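Local structure of OmpA family protein (Escherichia coli, 5M38) at residues T48-G52 and N97-R103. The protein probably binds the peptidoglycan of the cell wall through its OmpA-like domain, as part of a type VI secretion system. Residues are numbered along the deposited sequence; the frame is centred on the assembly and turned at random.
Sequences TDNTG and NDTAEGR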
ATOM      1  N   THR A  48      -8.522   0.151   2.497  1.00 54.44           N
ATOM      2  CA  THR A  48      -9.454   1.270   2.334  1.00 52.87           C
ATOM      3  C   THR A  48     -10.225   1.460   3.669  1.00 57.41           C
ATOM      4  O   THR A  48     -10.005   0.720   4.632  1.00 56.81           O
ATOM      5  CB  THR A  48     -10.473   0.949   1.198  1.00 55.80           C
ATOM      6  OG1 THR A  48     -11.372  -0.056   1.638  1.00 57.09           O
ATOM      7  CG2 THR A  48      -9.833   0.514  -0.116  1.00 50.74           C
ATOM      8  N   ASP A  49     -11.163   2.418   3.701  1.00 55.98           N
ATOM      9  CA  ASP A  49     -12.093   2.643   4.814  1.00 56.62           C
ATOM     10  C   ASP A  49     -13.432   1.939   4.424  1.00 62.46           C
ATOM     11  O   ASP A  49     -13.433   1.145   3.474  1.00 61.70           O
ATOM     12  CB  ASP A  49     -12.272   4.149   5.064  1.00 58.27           C
ATOM     13  CG  ASP A  49     -12.688   5.024   3.887  1.00 66.68           C
ATOM     14  OD1 ASP A  49     -13.020   4.474   2.816  1.00 68.36           O
ATOM     15  OD2 ASP A  49     -12.680   6.261   4.037  1.00 72.28           O
ATOM     16  N   ASN A  50     -14.555   2.234   5.106  1.00 60.23           N
ATOM     17  CA  ASN A  50     -15.837   1.585   4.787  1.00 60.67           C
ATOM     18  C   ASN A  50     -16.709   2.364   3.786  1.00 66.80           C
ATOM     19  O   ASN A  50     -17.814   1.925   3.465  1.00 69.84           O
ATOM     20  CB  ASN A  50     -16.622   1.261   6.063  1.00 60.20           C
ATOM     21  CG  ASN A  50     -16.995   2.457   6.891  1.00 86.46           C
ATOM     22  OD1 ASN A  50     -16.475   3.568   6.713  1.00 84.37           O
ATOM     23  ND2 ASN A  50     -17.890   2.255   7.840  1.00 76.46           N
ATOM     24  N   THR A  51     -16.228   3.519   3.317  1.00 62.74           N
ATOM     25  CA  THR A  51     -16.937   4.370   2.356  1.00 62.51           C
ATOM     26  C   THR A  51     -16.918   3.702   0.980  1.00 68.43           C
ATOM     27  O   THR A  51     -15.862   3.532   0.364  1.00 68.96           O
ATOM     28  CB  THR A  51     -16.393   5.811   2.366  1.00 65.18           C
ATOM     29  OG1 THR A  51     -16.344   6.280   3.710  1.00 66.76           O
ATOM     30  CG2 THR A  51     -17.220   6.764   1.529  1.00 62.06           C
ATOM     31  N   GLY A  52     -18.096   3.307   0.541  1.00 65.96           N
ATOM     32  CA  GLY A  52     -18.297   2.625  -0.728  1.00 65.67           C
ATOM     33  C   GLY A  52     -18.650   1.163  -0.576  1.00 68.21           C
ATOM     34  O   GLY A  52     -18.892   0.675   0.538  1.00 67.26           O
ATOM     35  N   ASN A  97     -13.938   3.281  11.860  1.00 71.05           N
ATOM     36  CA  ASN A  97     -14.514   4.007  10.722  1.00 69.87           C
ATOM     37  C   ASN A  97     -15.680   4.944  11.072  1.00 75.70           C
ATOM     38  O   ASN A  97     -16.258   5.561  10.172  1.00 75.47           O
ATOM     39  CB  ASN A  97     -14.933   3.012   9.632  1.00 67.72           C
ATOM     40  CG  ASN A  97     -13.799   2.421   8.825  1.00 78.02           C
ATOM     41  OD1 ASN A  97     -13.691   1.207   8.649  1.00 76.12           O
ATOM     42  ND2 ASN A  97     -12.968   3.257   8.256  1.00 59.77           N
ATOM     43  N   ASP A  98     -16.007   5.086  12.367  1.00 73.80           N
ATOM     44  CA  ASP A  98     -17.094   5.953  12.828  1.00 74.62           C
ATOM     45  C   ASP A  98     -16.724   7.451  12.805  1.00 78.38           C
ATOM     46  O   ASP A  98     -17.598   8.314  12.959  1.00 80.37           O
ATOM     47  CB  ASP A  98     -17.599   5.511  14.227  1.00 78.11           C
ATOM     48  CG  ASP A  98     -16.561   5.327  15.336  1.00 93.19           C
ATOM     49  OD1 ASP A  98     -15.475   5.967  15.269  1.00 91.92           O
ATOM     50  OD2 ASP A  98     -16.857   4.600  16.303  1.00105.61           O
ATOM     51  N   THR A  99     -15.433   7.737  12.580  1.00 72.13           N
ATOM     52  CA  THR A  99     -14.794   9.047  12.594  1.00 70.89           C
ATOM     53  C   THR A  99     -14.049   9.285  11.279  1.00 73.63           C
ATOM     54  O   THR A  99     -13.462   8.345  10.738  1.00 74.26           O
ATOM     55  CB  THR A  99     -13.909   9.067  13.863  1.00 78.77           C
ATOM     56  OG1 THR A  99     -14.684   9.587  14.931  1.00 82.09           O
ATOM     57  CG2 THR A  99     -12.663   9.862  13.741  1.00 76.57           C
ATOM     58  N   ALA A 100     -14.057  10.549  10.780  1.00 68.51           N
ATOM     59  CA  ALA A 100     -13.358  10.966   9.562  1.00 66.74           C
ATOM     60  C   ALA A 100     -11.841  10.794   9.714  1.00 69.78           C
ATOM     61  O   ALA A 100     -11.191  10.367   8.756  1.00 67.70           O
ATOM     62  CB  ALA A 100     -13.695  12.405   9.209  1.00 67.73           C
ATOM     63  N   GLU A 101     -11.287  11.097  10.914  1.00 68.04           N
ATOM     64  CA  GLU A 101      -9.870  10.908  11.265  1.00 68.55           C
ATOM     65  C   GLU A 101      -9.486   9.410  11.196  1.00 71.89           C
ATOM     66  O   GLU A 101      -8.418   9.065  10.685  1.00 72.83           O
ATOM     67  CB  GLU A 101      -9.628  11.500  12.668  1.00 71.37           C
ATOM     68  CG  GLU A 101      -8.225  11.294  13.235  1.00 91.04           C
ATOM     69  CD  GLU A 101      -7.980  11.853  14.627  1.00126.13           C
ATOM     70  OE1 GLU A 101      -7.027  12.655  14.756  1.00125.86           O
ATOM     71  OE2 GLU A 101      -8.714  11.494  15.580  1.00127.48           O
ATOM     72  N   GLY A 102     -10.384   8.557  11.688  1.00 67.12           N
ATOM     73  CA  GLY A 102     -10.253   7.109  11.683  1.00 66.13           C
ATOM     74  C   GLY A 102     -10.229   6.560  10.276  1.00 67.84           C
ATOM     75  O   GLY A 102      -9.309   5.827   9.905  1.00 68.30           O
ATOM     76  N   ARG A 103     -11.219   6.964   9.478  1.00 62.25           N
ATOM     77  CA  ARG A 103     -11.364   6.629   8.067  1.00 60.65           C
ATOM     78  C   ARG A 103     -10.106   6.975   7.243  1.00 64.90           C
ATOM     79  O   ARG A 103      -9.710   6.184   6.397  1.00 65.28           O
ATOM     80  CB  ARG A 103     -12.594   7.346   7.515  1.00 59.55           C
ATOM     81  CG  ARG A 103     -13.710   6.399   7.169  1.00 61.26           C
ATOM     82  CD  ARG A 103     -15.099   6.855   7.514  1.00 62.99           C
ATOM     83  NE  ARG A 103     -15.385   8.270   7.293  1.00 62.46           N
ATOM     84  CZ  ARG A 103     -16.146   8.988   8.113  1.00 78.75           C
ATOM     85  NH1 ARG A 103     -16.660   8.436   9.203  1.00 66.68           N
ATOM     86  NH2 ARG A 103     -16.394  10.264   7.855  1.00 72.81           N
TER
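Asp-49 and Arg-103 meet through the aliphatic part of the arginine. Asp-49 OD2 lies 3.3 Å from Arg-103 CG. The charged ends do not touch, with Asp-49 OD2 and Arg-103 NE 4.7 Å apart. The carboxylate and guanidinium planes are 52° apart. OD2 instead forms a salt bridge with Arg-107 NH1. With chi1 at 54° Asp-49 CG lies between the backbone N and the carbonyl carbon, and OD1 takes a weak bond from Thr-51 N. In OmpA-like domains the aspartate of this loop typically binds peptidoglycan diaminopimelate with an arginine of the next helix, so Asp-49 probably lines that pocket.

Arg-103 is bent at chi2 and chi3 and folds back over its own segment. Arg-103 NH1 gives a nearly straight hydrogen bond of 3.1 Å to Asn-97 O. That oxygen lies in the guanidinium plane.

Asn-50 and Asn-97 approach from opposite directions and stack with their amide planes 17° apart. Asn-50 OD1 comes 3.3 Å from Asn-97 CB.

No hydrogen bond joins the two segments. At the surface, the loop between strand 42-47 and helix 54-74 packs against the loop at Asn-97 and the first turn of helix 100-106, at Arg-103.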